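Local coordinates for protein beta-galactosidase (Geobacillus stearothermophilus, PDB 4OIF) that probably hydrolyses terminal non-reducing beta-D-galactose residues from beta-D-galactosides, as expected of a zinc-binding glycoside hydrolase of family 42, at residues R546-E551 with H603-Q608; E68-V73 with R138-R143; M349-S354 with F642-T647; A485-F490 with G495-T500. All blocks are in the same frame, centred on the assembly; numbering follows the deposited sequence.

The four contacts sample all three parts of the subunit. Contact 2 joins two helices of the TIM barrel, contacts 1 and 4 lie in the trimerisation domain, and contact 3 packs the barrel against the C-terminal domain. Contacts 1 and 4 share one mixed sheet and touch directly: Tyr607 OH comes within 3.6 Å of Val498 CG1, and Phe606 packs on the same valine. Contact 2 is remote from both, with its centre 60 Å from that of contact 1 and 51 Å from that of contact 4. Along the chain, contacts 1 and 4 are nested inside the loop closed by contact 3. All four lie away from the predicted catalytic residues Glu158 and Glu322 and from the zinc ion.

Contact 1: R546-E551 with H603-Q608; sequences RGRSYE and HRDFYQ
Tyr550 on the strand and Asp605 on the helix carry this contact, and one hydrogen bond joins them. The phenol hydroxyl donates to Asp605 OD2; the modelled distance from Tyr550 OH to Asp605 OD2 is 2.4 Å, so short that the exact value is doubtful. The carboxylate oxygen sits at the rim of the ring, in its plane, while the carboxylate as a whole is turned 72° from the ring. With CG anti to the carbonyl carbon (chi1 -62°), the tyrosine ring points toward the helix and its hydroxyl can meet Asp605. The backbones come closest at Tyr550 CA and His603 CA, 9.9 Å apart. The other carboxylate oxygen, OD1, is hydrogen-bonded to Gln601 one turn earlier, which should limit rotation of the aspartate.

Charge plays a looser part. Arg548 NE stays 4.8 Å from Asp605 OD2, near enough that its charge may favour the carboxylate form, though the two are not paired. Arg546 instead makes salt bridges with Glu567 and with Glu609, just beyond the helical segment.

Within the strand, the aliphatic part of Arg548 packs on the tyrosine, CG lying 4.0 Å above one face of the Tyr550 ring, toward its rim.

Strand 548-553 runs between 541-545 and 597-598 near one end of the large mixed sheet. Helix 600-613 lies against that sheet, setting Phe606 on Tyr545, while His603 and Tyr607 meet Pro448 of helix 438-451.

Contact 2: E68-V73 with R138-R143; sequences EWLDKV and RLLAER
The Arg143 guanidinium offers its edge to Asp71, with OD2 of the carboxylate in its plane and the two flat groups only 8° from coplanar. On the same helix as Asp71, the Trp69 ring has Leu70 CB over one face, 3.8 Å above the plane. The salt bridge is made by a single nitrogen: Arg143 NH1 stands 2.7 Å from Asp71 OD2, and also makes a weak hydrogen bond of 3.2 Å to Asp71 OD1. A bend at chi3 (-80°) swings the guanidinium across the aspartate, and the two side chains cross at about a right angle. Tyr144, next along the helix, is hydrogen-bonded to OD1, so both carboxylate oxygens are engaged.

Both are outer helices of the TIM barrel: helix 68-79 precedes strand 83-87, and helix 127-144 comes between that strand and 150-154. Beside the salt bridge the packing turns apolar. Leu70 CD2 meets Leu140 CD2 at 3.9 Å, methyl to methyl; Leu58 of helix 55-58 also packs on Leu70. Glu68 OE2 lies 5.4 Å from Arg143 NH2, adding opposite charge nearby without direct contact.

Contact 3: M349-S354 with F642-T647; sequences MIAHGS and FIMNFT
Ala351 sets its methyl on the Phe642 ring, and this is where the packing is tight. Ala351 CB lies 3.8 Å from the ring centroid, 26° off the normal, a CH-pi contact over one face; its nearest ring atom is Phe642 CG at 3.5 Å. The far end of the ring belongs to Ile350, whose CG2 comes obliquely to within 3.6 Å of Phe642 CZ. With CG anti to the carbonyl carbon (chi1 -68°), the phenyl group lies along the last helical turn, where Met401 also touches it.

Two domains meet here, the end of barrel helix 341-351 resting on strand 638-645 of the C-terminal antiparallel sheet. A Schellman motif with Gly353 as its C-prime residue closes the helix, and Arg633 of the neighbouring strand 628-634 is hydrogen-bonded to Ile350 O and Ser354 O.

Further along the strand the fit slackens. Met644 CE only grazes Ala351 CB at 4.3 Å, and Phe646 packs instead on Leu344 and Gln348, earlier in the helix. Toward partly exposed Thr647 the chain turns: buried Asn645 forms an Asx turn, its OD1 taking Thr647 N at 3.0 Å, from above the amide plane, and Thr647 OG1 at 2.7 Å, in that plane on a lone pair.

Contact 4: A485-F490 with G495-T500; sequences ARLKEF and GTLVMT
Phe490 O accepts a hydrogen bond from Gly495 N at 2.9 Å, the one hydrogen bond between the two segments. It is rather bent, with an N-H...O angle of 136°, and its donor is tilted somewhat from the carbonyl plane. The two residues also meet through the ring: Gly495 CA sits over one face of Phe490, 3.7 Å from the centroid, in a CH-pi contact, so glycine backbone and phenyl group pack directly together.

The ring gets there because CG is anti to the backbone N (chi1 167°), which directs it toward Gly495 and the start of the strand. Its edge then faces the next residues. Thr496 O lies in the ring plane, 3.7 Å from Phe490 CE2, and Leu497 CB is 4.2 Å from the same carbon.

One helical turn earlier the contact is wholly aliphatic. Leu487 CD1 reaches Met499 CE at 4.0 Å, the side chains crossing at about a right angle, and Leu487 CB approaches Leu497 CD2 at 4.3 Å. Leu471 of strand 470-473 packs on Leu487, Phe490 and Leu497, while Phe525 covers Leu497 and Met499.

Helix and strand axes pass 9.1 Å apart at 134°. This is the returning half of a beta-alpha-beta unit, in which helix 481-492 links the parallel neighbours 470-473 and 496-500, consistent with the glutaminase-like alpha/beta fold expected for the trimerisation domain.

Contact 1: R546-E551 with H603-Q608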
loop_
_atom_site.group_PDB
_atom_site.type_symbol
_atom_site.label_atom_id
_atom_site.label_comp_id
_atom_site.label_asym_id
_atom_site.label_seq_id
_atom_site.Cartn_x
_atom_site.Cartn_y
_atom_site.Cartn_z
ATOM N N ARG A 546 42.539 2.287 11.656
ATOM C CA ARG A 546 43.661 1.357 11.530
ATOM C C ARG A 546 44.186 1.261 10.107
ATOM O O ARG A 546 44.330 0.165 9.583
ATOM C CB ARG A 546 43.270 -0.040 12.009
ATOM C CG ARG A 546 42.786 -0.105 13.450
ATOM C CD ARG A 546 43.923 0.057 14.424
ATOM N NE ARG A 546 43.521 -0.238 15.795
ATOM C CZ ARG A 546 43.123 0.684 16.668
ATOM N NH1 ARG A 546 43.076 1.959 16.305
ATOM N NH2 ARG A 546 42.777 0.331 17.904
ATOM N N GLY A 547 44.438 2.408 9.481
ATOM C CA GLY A 547 45.029 2.454 8.151
ATOM C C GLY A 547 44.114 2.159 6.968
ATOM O O GLY A 547 44.536 2.241 5.809
ATOM N N ARG A 548 42.859 1.820 7.234
ATOM C CA ARG A 548 41.960 1.467 6.140
ATOM C C ARG A 548 40.772 2.447 6.096
ATOM O O ARG A 548 40.444 3.072 7.101
ATOM C CB ARG A 548 41.495 0.011 6.315
ATOM C CG ARG A 548 40.661 -0.595 5.189
ATOM C CD ARG A 548 40.076 -1.940 5.647
ATOM N NE ARG A 548 39.240 -2.629 4.651
ATOM C CZ ARG A 548 38.052 -2.195 4.223
ATOM N NH1 ARG A 548 37.557 -1.050 4.667
ATOM N NH2 ARG A 548 37.356 -2.894 3.337
ATOM N N SER A 549 40.152 2.612 4.929
ATOM C CA SER A 549 38.861 3.290 4.857
ATOM C C SER A 549 37.736 2.275 4.927
ATOM O O SER A 549 37.819 1.215 4.306
ATOM C CB SER A 549 38.739 4.113 3.584
ATOM O OG SER A 549 39.369 5.360 3.752
ATOM N N TYR A 550 36.689 2.606 5.683
ATOM C CA TYR A 550 35.501 1.749 5.821
ATOM C C TYR A 550 34.250 2.528 5.426
ATOM O O TYR A 550 34.080 3.668 5.829
ATOM C CB TYR A 550 35.362 1.225 7.255
ATOM C CG TYR A 550 36.507 0.352 7.736
ATOM C CD1 TYR A 550 37.618 0.906 8.360
ATOM C CD2 TYR A 550 36.468 -1.029 7.576
ATOM C CE1 TYR A 550 38.656 0.111 8.807
ATOM C CE2 TYR A 550 37.503 -1.832 8.015
ATOM C CZ TYR A 550 38.591 -1.258 8.627
ATOM O OH TYR A 550 39.619 -2.055 9.063
ATOM N N GLU A 551 33.369 1.922 4.643
ATOM C CA GLU A 551 32.195 2.653 4.176
ATOM C C GLU A 551 31.153 2.935 5.268
ATOM O O GLU A 551 30.846 2.077 6.094
ATOM C CB GLU A 551 31.522 1.904 3.029
ATOM C CG GLU A 551 30.496 2.759 2.278
ATOM C CD GLU A 551 29.637 1.950 1.327
ATOM O OE1 GLU A 551 29.497 2.359 0.154
ATOM O OE2 GLU A 551 29.100 0.908 1.756
ATOM N N HIS A 603 33.472 -3.978 11.668
ATOM C CA HIS A 603 33.173 -4.699 12.895
ATOM C C HIS A 603 34.094 -5.898 13.034
ATOM O O HIS A 603 34.557 -6.208 14.139
ATOM C CB HIS A 603 31.703 -5.119 12.928
ATOM C CG HIS A 603 30.764 -3.959 12.840
ATOM N ND1 HIS A 603 29.867 -3.804 11.809
ATOM C CD2 HIS A 603 30.620 -2.870 13.631
ATOM C CE1 HIS A 603 29.199 -2.675 11.976
ATOM N NE2 HIS A 603 29.634 -2.090 13.076
ATOM N N ARG A 604 34.389 -6.549 11.913
ATOM C CA ARG A 604 35.337 -7.647 11.949
ATOM C C ARG A 604 36.669 -7.189 12.548
ATOM O O ARG A 604 37.154 -7.789 13.500
ATOM C CB ARG A 604 35.540 -8.231 10.558
ATOM C CG ARG A 604 34.332 -8.985 10.028
ATOM C CD ARG A 604 34.725 -9.868 8.855
ATOM N NE ARG A 604 33.554 -10.415 8.197
ATOM C CZ ARG A 604 33.040 -9.938 7.069
ATOM N NH1 ARG A 604 33.608 -8.905 6.451
ATOM N NH2 ARG A 604 31.961 -10.504 6.554
ATOM N N ASP A 605 37.235 -6.102 12.030
ATOM C CA ASP A 605 38.555 -5.645 12.475
ATOM C C ASP A 605 38.548 -5.094 13.928
ATOM O O ASP A 605 39.400 -5.453 14.777
ATOM C CB ASP A 605 39.082 -4.603 11.482
ATOM C CG ASP A 605 39.285 -5.182 10.055
ATOM O OD1 ASP A 605 39.284 -6.416 9.885
ATOM O OD2 ASP A 605 39.459 -4.409 9.092
ATOM N N PHE A 606 37.562 -4.249 14.207
ATOM C CA PHE A 606 37.374 -3.628 15.513
ATOM C C PHE A 606 37.258 -4.687 16.612
ATOM O O PHE A 606 37.990 -4.697 17.638
ATOM C CB PHE A 606 36.115 -2.736 15.474
ATOM C CG PHE A 606 35.851 -1.998 16.752
ATOM C CD1 PHE A 606 36.435 -0.763 16.989
ATOM C CD2 PHE A 606 35.034 -2.545 17.729
ATOM C CE1 PHE A 606 36.203 -0.084 18.189
ATOM C CE2 PHE A 606 34.810 -1.875 18.919
ATOM C CZ PHE A 606 35.399 -0.641 19.146
ATOM N N TYR A 607 36.325 -5.600 16.377
ATOM C CA TYR A 607 36.057 -6.629 17.360
ATOM C C TYR A 607 37.156 -7.682 17.372
ATOM O O TYR A 607 37.326 -8.373 18.366
ATOM C CB TYR A 607 34.689 -7.263 17.117
ATOM C CG TYR A 607 33.558 -6.381 17.598
ATOM C CD1 TYR A 607 33.485 -5.982 18.928
ATOM C CD2 TYR A 607 32.575 -5.940 16.728
ATOM C CE1 TYR A 607 32.463 -5.169 19.377
ATOM C CE2 TYR A 607 31.548 -5.122 17.169
ATOM C CZ TYR A 607 31.495 -4.749 18.491
ATOM O OH TYR A 607 30.474 -3.947 18.925
ATOM N N GLN A 608 37.916 -7.790 16.288
ATOM C CA GLN A 608 39.042 -8.708 16.276
ATOM C C GLN A 608 40.039 -8.217 17.285
ATOM O O GLN A 608 40.563 -8.996 18.107
ATOM C CB GLN A 608 39.699 -8.797 14.903
ATOM C CG GLN A 608 40.707 -9.927 14.809
ATOM C CD GLN A 608 40.060 -11.290 15.035
ATOM O OE1 GLN A 608 38.903 -11.514 14.659
ATOM N NE2 GLN A 608 40.799 -12.205 15.660
#

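Contact 2: E68-V73 with R138-R143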
loop_
_atom_site.group_PDB
_atom_site.type_symbol
_atom_site.label_atom_id
_atom_site.label_comp_id
_atom_site.label_asym_id
_atom_site.label_seq_id
_atom_site.Cartn_x
_atom_site.Cartn_y
_atom_site.Cartn_z
ATOM N N GLU A 68 -12.862 -38.041 27.325
ATOM C CA GLU A 68 -12.503 -39.444 27.102
ATOM C C GLU A 68 -11.450 -39.598 26.008
ATOM O O GLU A 68 -10.458 -40.336 26.185
ATOM C CB GLU A 68 -13.742 -40.274 26.768
ATOM C CG GLU A 68 -14.851 -40.202 27.831
ATOM C CD GLU A 68 -15.670 -38.902 27.761
ATOM O OE1 GLU A 68 -16.110 -38.522 26.649
ATOM O OE2 GLU A 68 -15.863 -38.256 28.817
ATOM N N TRP A 69 -11.630 -38.880 24.901
ATOM C CA TRP A 69 -10.672 -38.986 23.798
ATOM C C TRP A 69 -9.260 -38.577 24.259
ATOM O O TRP A 69 -8.268 -39.195 23.864
ATOM C CB TRP A 69 -11.116 -38.142 22.593
ATOM C CG TRP A 69 -11.149 -36.675 22.868
ATOM C CD1 TRP A 69 -12.218 -35.948 23.310
ATOM C CD2 TRP A 69 -10.060 -35.757 22.746
ATOM N NE1 TRP A 69 -11.861 -34.638 23.469
ATOM C CE2 TRP A 69 -10.540 -34.491 23.132
ATOM C CE3 TRP A 69 -8.721 -35.884 22.363
ATOM C CZ2 TRP A 69 -9.734 -33.355 23.133
ATOM C CZ3 TRP A 69 -7.921 -34.755 22.367
ATOM C CH2 TRP A 69 -8.429 -33.508 22.743
ATOM N N LEU A 70 -9.179 -37.562 25.121
ATOM C CA LEU A 70 -7.885 -37.083 25.586
ATOM C C LEU A 70 -7.280 -38.083 26.594
ATOM O O LEU A 70 -6.051 -38.269 26.643
ATOM C CB LEU A 70 -8.008 -35.670 26.181
ATOM C CG LEU A 70 -6.766 -35.036 26.818
ATOM C CD1 LEU A 70 -5.592 -34.961 25.859
ATOM C CD2 LEU A 70 -7.103 -33.654 27.337
ATOM N N ASP A 71 -8.142 -38.740 27.370
ATOM C CA ASP A 71 -7.708 -39.812 28.265
ATOM C C ASP A 71 -6.994 -40.871 27.457
ATOM O O ASP A 71 -5.882 -41.333 27.806
ATOM C CB ASP A 71 -8.883 -40.469 28.975
ATOM C CG ASP A 71 -9.623 -39.534 29.903
ATOM O OD1 ASP A 71 -9.120 -38.440 30.246
ATOM O OD2 ASP A 71 -10.727 -39.922 30.306
ATOM N N LYS A 72 -7.658 -41.252 26.366
ATOM C CA LYS A 72 -7.116 -42.297 25.524
ATOM C C LYS A 72 -5.830 -41.829 24.863
ATOM O O LYS A 72 -4.905 -42.619 24.712
ATOM C CB LYS A 72 -8.130 -42.762 24.480
ATOM C CG LYS A 72 -7.513 -43.705 23.457
ATOM C CD LYS A 72 -8.432 -44.852 23.065
ATOM C CE LYS A 72 -7.743 -45.778 22.064
ATOM N NZ LYS A 72 -7.348 -45.052 20.818
ATOM N N VAL A 73 -5.752 -40.554 24.492
ATOM C CA VAL A 73 -4.497 -40.025 23.951
ATOM C C VAL A 73 -3.340 -40.137 24.966
ATOM O O VAL A 73 -2.249 -40.593 24.607
ATOM C CB VAL A 73 -4.659 -38.551 23.483
ATOM C CG1 VAL A 73 -3.301 -37.847 23.341
ATOM C CG2 VAL A 73 -5.448 -38.499 22.175
ATOM N N ARG A 138 -8.209 -25.756 35.413
ATOM C CA ARG A 138 -8.371 -26.540 36.628
ATOM C C ARG A 138 -8.868 -27.965 36.351
ATOM O O ARG A 138 -8.347 -28.910 36.925
ATOM C CB ARG A 138 -9.311 -25.837 37.589
ATOM C CG ARG A 138 -9.535 -26.586 38.881
ATOM C CD ARG A 138 -10.302 -25.733 39.851
ATOM N NE ARG A 138 -9.559 -24.529 40.207
ATOM C CZ ARG A 138 -8.607 -24.499 41.134
ATOM N NH1 ARG A 138 -8.288 -25.609 41.790
ATOM N NH2 ARG A 138 -7.975 -23.362 41.404
ATOM N N LEU A 139 -9.861 -28.129 35.479
ATOM C CA LEU A 139 -10.341 -29.476 35.165
ATOM C C LEU A 139 -9.202 -30.296 34.576
ATOM O O LEU A 139 -9.020 -31.475 34.916
ATOM C CB LEU A 139 -11.536 -29.443 34.195
ATOM C CG LEU A 139 -12.829 -28.813 34.740
ATOM C CD1 LEU A 139 -13.935 -28.782 33.689
ATOM C CD2 LEU A 139 -13.312 -29.524 35.991
ATOM N N LEU A 140 -8.423 -29.663 33.702
ATOM C CA LEU A 140 -7.295 -30.355 33.089
ATOM C C LEU A 140 -6.284 -30.816 34.139
ATOM O O LEU A 140 -5.893 -31.985 34.132
ATOM C CB LEU A 140 -6.608 -29.470 32.050
ATOM C CG LEU A 140 -7.295 -29.376 30.682
ATOM C CD1 LEU A 140 -6.679 -28.255 29.876
ATOM C CD2 LEU A 140 -7.244 -30.702 29.916
ATOM N N ALA A 141 -5.873 -29.924 35.041
ATOM C CA ALA A 141 -4.893 -30.316 36.057
ATOM C C ALA A 141 -5.473 -31.378 36.996
ATOM O O ALA A 141 -4.766 -32.286 37.419
ATOM C CB ALA A 141 -4.396 -29.104 36.852
ATOM N N GLU A 142 -6.757 -31.277 37.301
ATOM C CA GLU A 142 -7.409 -32.274 38.134
ATOM C C GLU A 142 -7.298 -33.639 37.494
ATOM O O GLU A 142 -6.960 -34.611 38.165
ATOM C CB GLU A 142 -8.892 -31.955 38.360
ATOM C CG GLU A 142 -9.181 -30.784 39.272
ATOM C CD GLU A 142 -10.678 -30.544 39.450
ATOM O OE1 GLU A 142 -11.475 -31.119 38.678
ATOM O OE2 GLU A 142 -11.051 -29.776 40.358
ATOM N N ARG A 143 -7.593 -33.713 36.195
ATOM C CA ARG A 143 -7.698 -35.008 35.540
ATOM C C ARG A 143 -6.357 -35.607 35.111
ATOM O O ARG A 143 -6.173 -36.818 35.196
ATOM C CB ARG A 143 -8.623 -34.919 34.328
ATOM C CG ARG A 143 -8.851 -36.254 33.670
ATOM C CD ARG A 143 -9.813 -36.159 32.516
ATOM N NE ARG A 143 -11.172 -36.132 33.003
ATOM C CZ ARG A 143 -12.031 -37.124 32.856
ATOM N NH1 ARG A 143 -11.672 -38.210 32.198
ATOM N NH2 ARG A 143 -13.254 -37.011 33.350
#

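Contact 3: M349-S354 with F642-T647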
loop_
_atom_site.group_PDB
_atom_site.type_symbol
_atom_site.label_atom_id
_atom_site.label_comp_id
_atom_site.label_asym_id
_atom_site.label_seq_id
_atom_site.Cartn_x
_atom_site.Cartn_y
_atom_site.Cartn_z
ATOM N N MET A 349 19.883 -25.728 16.546
ATOM C CA MET A 349 19.031 -25.435 17.684
ATOM C C MET A 349 19.603 -26.039 18.956
ATOM O O MET A 349 19.682 -25.353 19.985
ATOM C CB MET A 349 17.614 -25.938 17.434
ATOM C CG MET A 349 16.813 -25.010 16.541
ATOM S SD MET A 349 16.493 -23.436 17.352
ATOM C CE MET A 349 15.823 -22.497 15.983
ATOM N N ILE A 350 20.011 -27.306 18.894
ATOM C CA ILE A 350 20.615 -27.925 20.079
ATOM C C ILE A 350 21.930 -27.225 20.478
ATOM O O ILE A 350 22.253 -27.090 21.655
ATOM C CB ILE A 350 20.876 -29.436 19.852
ATOM C CG1 ILE A 350 19.575 -30.138 19.448
ATOM C CG2 ILE A 350 21.499 -30.105 21.102
ATOM C CD1 ILE A 350 18.479 -30.022 20.483
ATOM N N ALA A 351 22.679 -26.763 19.489
ATOM C CA ALA A 351 23.995 -26.204 19.739
ATOM C C ALA A 351 23.933 -24.869 20.499
ATOM O O ALA A 351 24.847 -24.539 21.255
ATOM C CB ALA A 351 24.741 -26.033 18.428
ATOM N N HIS A 352 22.863 -24.107 20.296
ATOM C CA HIS A 352 22.731 -22.809 20.939
ATOM C C HIS A 352 21.916 -22.905 22.218
ATOM O O HIS A 352 21.626 -21.889 22.835
ATOM C CB HIS A 352 22.099 -21.789 19.989
ATOM C CG HIS A 352 23.051 -21.233 18.972
ATOM N ND1 HIS A 352 23.700 -20.028 19.139
ATOM C CD2 HIS A 352 23.467 -21.721 17.779
ATOM C CE1 HIS A 352 24.476 -19.801 18.095
ATOM N NE2 HIS A 352 24.351 -20.811 17.253
ATOM N N GLY A 353 21.567 -24.125 22.630
ATOM C CA GLY A 353 21.014 -24.327 23.957
ATOM C C GLY A 353 19.698 -25.076 24.124
ATOM O O GLY A 353 19.299 -25.374 25.248
ATOM N N SER A 354 19.020 -25.400 23.032
ATOM C CA SER A 354 17.742 -26.109 23.147
ATOM C C SER A 354 17.890 -27.553 23.638
ATOM O O SER A 354 18.780 -28.285 23.193
ATOM C CB SER A 354 17.016 -26.108 21.805
ATOM O OG SER A 354 15.778 -26.786 21.895
ATOM N N PHE A 642 29.481 -28.587 18.109
ATOM C CA PHE A 642 28.759 -28.759 16.860
ATOM C C PHE A 642 29.496 -28.027 15.749
ATOM O O PHE A 642 29.698 -26.805 15.823
ATOM C CB PHE A 642 27.330 -28.213 16.973
ATOM C CG PHE A 642 26.436 -28.995 17.882
ATOM C CD1 PHE A 642 26.611 -28.958 19.259
ATOM C CD2 PHE A 642 25.392 -29.743 17.364
ATOM C CE1 PHE A 642 25.771 -29.681 20.108
ATOM C CE2 PHE A 642 24.542 -30.467 18.205
ATOM C CZ PHE A 642 24.736 -30.436 19.579
ATOM N N ILE A 643 29.886 -28.771 14.721
ATOM C CA ILE A 643 30.511 -28.194 13.538
ATOM C C ILE A 643 29.523 -28.260 12.372
ATOM O O ILE A 643 29.254 -29.326 11.822
ATOM C CB ILE A 643 31.816 -28.914 13.187
ATOM C CG1 ILE A 643 32.685 -29.076 14.444
ATOM C CG2 ILE A 643 32.553 -28.159 12.096
ATOM C CD1 ILE A 643 33.968 -29.910 14.242
ATOM N N MET A 644 28.990 -27.101 11.998
ATOM C CA MET A 644 27.845 -27.029 11.100
ATOM C C MET A 644 28.156 -26.315 9.780
ATOM O O MET A 644 28.572 -25.157 9.760
ATOM C CB MET A 644 26.679 -26.339 11.825
ATOM C CG MET A 644 26.296 -27.032 13.122
ATOM S SD MET A 644 25.203 -26.059 14.174
ATOM C CE MET A 644 26.274 -24.722 14.685
ATOM N N ASN A 645 27.959 -27.013 8.673
ATOM C CA ASN A 645 28.205 -26.413 7.368
ATOM C C ASN A 645 26.957 -25.725 6.827
ATOM O O ASN A 645 26.116 -26.362 6.206
ATOM C CB ASN A 645 28.696 -27.471 6.380
ATOM C CG ASN A 645 29.048 -26.890 5.022
ATOM O OD1 ASN A 645 29.003 -25.671 4.812
ATOM N ND2 ASN A 645 29.402 -27.767 4.085
ATOM N N PHE A 646 26.848 -24.419 7.055
ATOM C CA PHE A 646 25.710 -23.671 6.536
ATOM C C PHE A 646 25.982 -23.122 5.124
ATOM O O PHE A 646 25.611 -21.989 4.811
ATOM C CB PHE A 646 25.336 -22.531 7.494
ATOM C CG PHE A 646 24.527 -22.978 8.695
ATOM C CD1 PHE A 646 23.195 -23.364 8.550
ATOM C CD2 PHE A 646 25.091 -22.995 9.973
ATOM C CE1 PHE A 646 22.437 -23.767 9.663
ATOM C CE2 PHE A 646 24.343 -23.395 11.077
ATOM C CZ PHE A 646 23.006 -23.788 10.916
ATOM N N THR A 647 26.634 -23.924 4.278
ATOM C CA THR A 647 26.882 -23.525 2.892
ATOM C C THR A 647 26.480 -24.656 1.969
ATOM O O THR A 647 26.311 -25.794 2.410
ATOM C CB THR A 647 28.357 -23.186 2.615
ATOM O OG1 THR A 647 29.076 -24.400 2.384
ATOM C CG2 THR A 647 28.992 -22.439 3.786
#

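Contact 4: A485-F490 with G495-T500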
loop_
_atom_site.group_PDB
_atom_site.type_symbol
_atom_site.label_atom_id
_atom_site.label_comp_id
_atom_site.label_asym_id
_atom_site.label_seq_id
_atom_site.Cartn_x
_atom_site.Cartn_y
_atom_site.Cartn_z
ATOM N N ALA A 485 23.882 3.938 35.542
ATOM C CA ALA A 485 24.728 3.719 36.707
ATOM C C ALA A 485 25.297 2.307 36.693
ATOM O O ALA A 485 26.479 2.095 37.000
ATOM C CB ALA A 485 23.951 3.974 37.998
ATOM N N ARG A 486 24.469 1.336 36.328
ATOM C CA ARG A 486 24.979 -0.031 36.245
ATOM C C ARG A 486 26.084 -0.146 35.186
ATOM O O ARG A 486 27.118 -0.769 35.427
ATOM C CB ARG A 486 23.837 -1.017 35.981
ATOM C CG ARG A 486 22.881 -1.119 37.160
ATOM C CD ARG A 486 21.630 -1.856 36.818
ATOM N NE ARG A 486 21.918 -3.240 36.476
ATOM C CZ ARG A 486 21.354 -3.903 35.471
ATOM N NH1 ARG A 486 20.454 -3.310 34.688
ATOM N NH2 ARG A 486 21.699 -5.162 35.247
ATOM N N LEU A 487 25.890 0.487 34.037
ATOM C CA LEU A 487 26.909 0.507 32.996
ATOM C C LEU A 487 28.206 1.122 33.514
ATOM O O LEU A 487 29.313 0.618 33.259
ATOM C CB LEU A 487 26.398 1.277 31.773
ATOM C CG LEU A 487 25.207 0.610 31.077
ATOM C CD1 LEU A 487 24.639 1.484 29.960
ATOM C CD2 LEU A 487 25.581 -0.790 30.550
ATOM N N LYS A 488 28.050 2.211 34.250
ATOM C CA LYS A 488 29.162 2.941 34.828
ATOM C C LYS A 488 29.976 2.022 35.743
ATOM O O LYS A 488 31.203 1.896 35.588
ATOM C CB LYS A 488 28.630 4.162 35.586
ATOM C CG LYS A 488 29.673 5.124 36.110
ATOM C CD LYS A 488 29.007 6.127 37.019
ATOM C CE LYS A 488 29.968 7.189 37.501
ATOM N NZ LYS A 488 29.342 7.990 38.589
ATOM N N GLU A 489 29.292 1.362 36.674
ATOM C CA GLU A 489 29.962 0.406 37.561
ATOM C C GLU A 489 30.642 -0.708 36.789
ATOM O O GLU A 489 31.757 -1.115 37.117
ATOM C CB GLU A 489 28.976 -0.204 38.551
ATOM C CG GLU A 489 28.622 0.733 39.687
ATOM C CD GLU A 489 29.831 1.122 40.519
ATOM O OE1 GLU A 489 30.240 0.312 41.381
ATOM O OE2 GLU A 489 30.369 2.238 40.309
ATOM N N PHE A 490 29.950 -1.197 35.767
ATOM C CA PHE A 490 30.456 -2.282 34.951
ATOM C C PHE A 490 31.799 -1.897 34.343
ATOM O O PHE A 490 32.758 -2.652 34.436
ATOM C CB PHE A 490 29.449 -2.660 33.861
ATOM C CG PHE A 490 30.015 -3.559 32.807
ATOM C CD1 PHE A 490 30.185 -4.910 33.048
ATOM C CD2 PHE A 490 30.395 -3.051 31.572
ATOM C CE1 PHE A 490 30.728 -5.738 32.078
ATOM C CE2 PHE A 490 30.934 -3.876 30.589
ATOM C CZ PHE A 490 31.098 -5.218 30.838
ATOM N N GLY A 495 35.046 -3.877 33.247
ATOM C CA GLY A 495 34.260 -4.155 32.064
ATOM C C GLY A 495 34.711 -3.364 30.847
ATOM O O GLY A 495 35.181 -2.234 30.964
ATOM N N THR A 496 34.585 -3.981 29.676
ATOM C CA THR A 496 34.793 -3.311 28.409
ATOM C C THR A 496 33.432 -3.125 27.726
ATOM O O THR A 496 32.747 -4.092 27.418
ATOM C CB THR A 496 35.741 -4.112 27.499
ATOM O OG1 THR A 496 37.055 -4.106 28.057
ATOM C CG2 THR A 496 35.794 -3.502 26.118
ATOM N N LEU A 497 33.043 -1.878 27.510
ATOM C CA LEU A 497 31.724 -1.542 27.006
ATOM C C LEU A 497 31.830 -0.876 25.654
ATOM O O LEU A 497 32.674 -0.014 25.474
ATOM C CB LEU A 497 31.014 -0.621 27.988
ATOM C CG LEU A 497 29.683 -0.006 27.565
ATOM C CD1 LEU A 497 28.597 -1.064 27.347
ATOM C CD2 LEU A 497 29.244 0.988 28.596
ATOM N N VAL A 498 30.980 -1.280 24.712
ATOM C CA VAL A 498 30.919 -0.659 23.386
ATOM C C VAL A 498 29.522 -0.104 23.109
ATOM O O VAL A 498 28.532 -0.830 23.168
ATOM C CB VAL A 498 31.285 -1.651 22.257
ATOM C CG1 VAL A 498 31.105 -1.002 20.895
ATOM C CG2 VAL A 498 32.716 -2.143 22.408
ATOM N N MET A 499 29.442 1.191 22.823
ATOM C CA MET A 499 28.178 1.789 22.420
ATOM C C MET A 499 28.333 2.498 21.091
ATOM O O MET A 499 29.443 2.627 20.559
ATOM C CB MET A 499 27.651 2.757 23.482
ATOM C CG MET A 499 27.037 2.050 24.670
ATOM S SD MET A 499 26.359 3.184 25.884
ATOM C CE MET A 499 24.711 2.560 26.088
ATOM N N THR A 500 27.211 2.941 20.543
ATOM C CA THR A 500 27.205 3.481 19.192
ATOM C C THR A 500 26.343 4.702 19.091
ATOM O O THR A 500 25.723 5.136 20.060
ATOM C CB THR A 500 26.659 2.478 18.149
ATOM O OG1 THR A 500 25.234 2.365 18.299
ATOM C CG2 THR A 500 27.324 1.095 18.276
#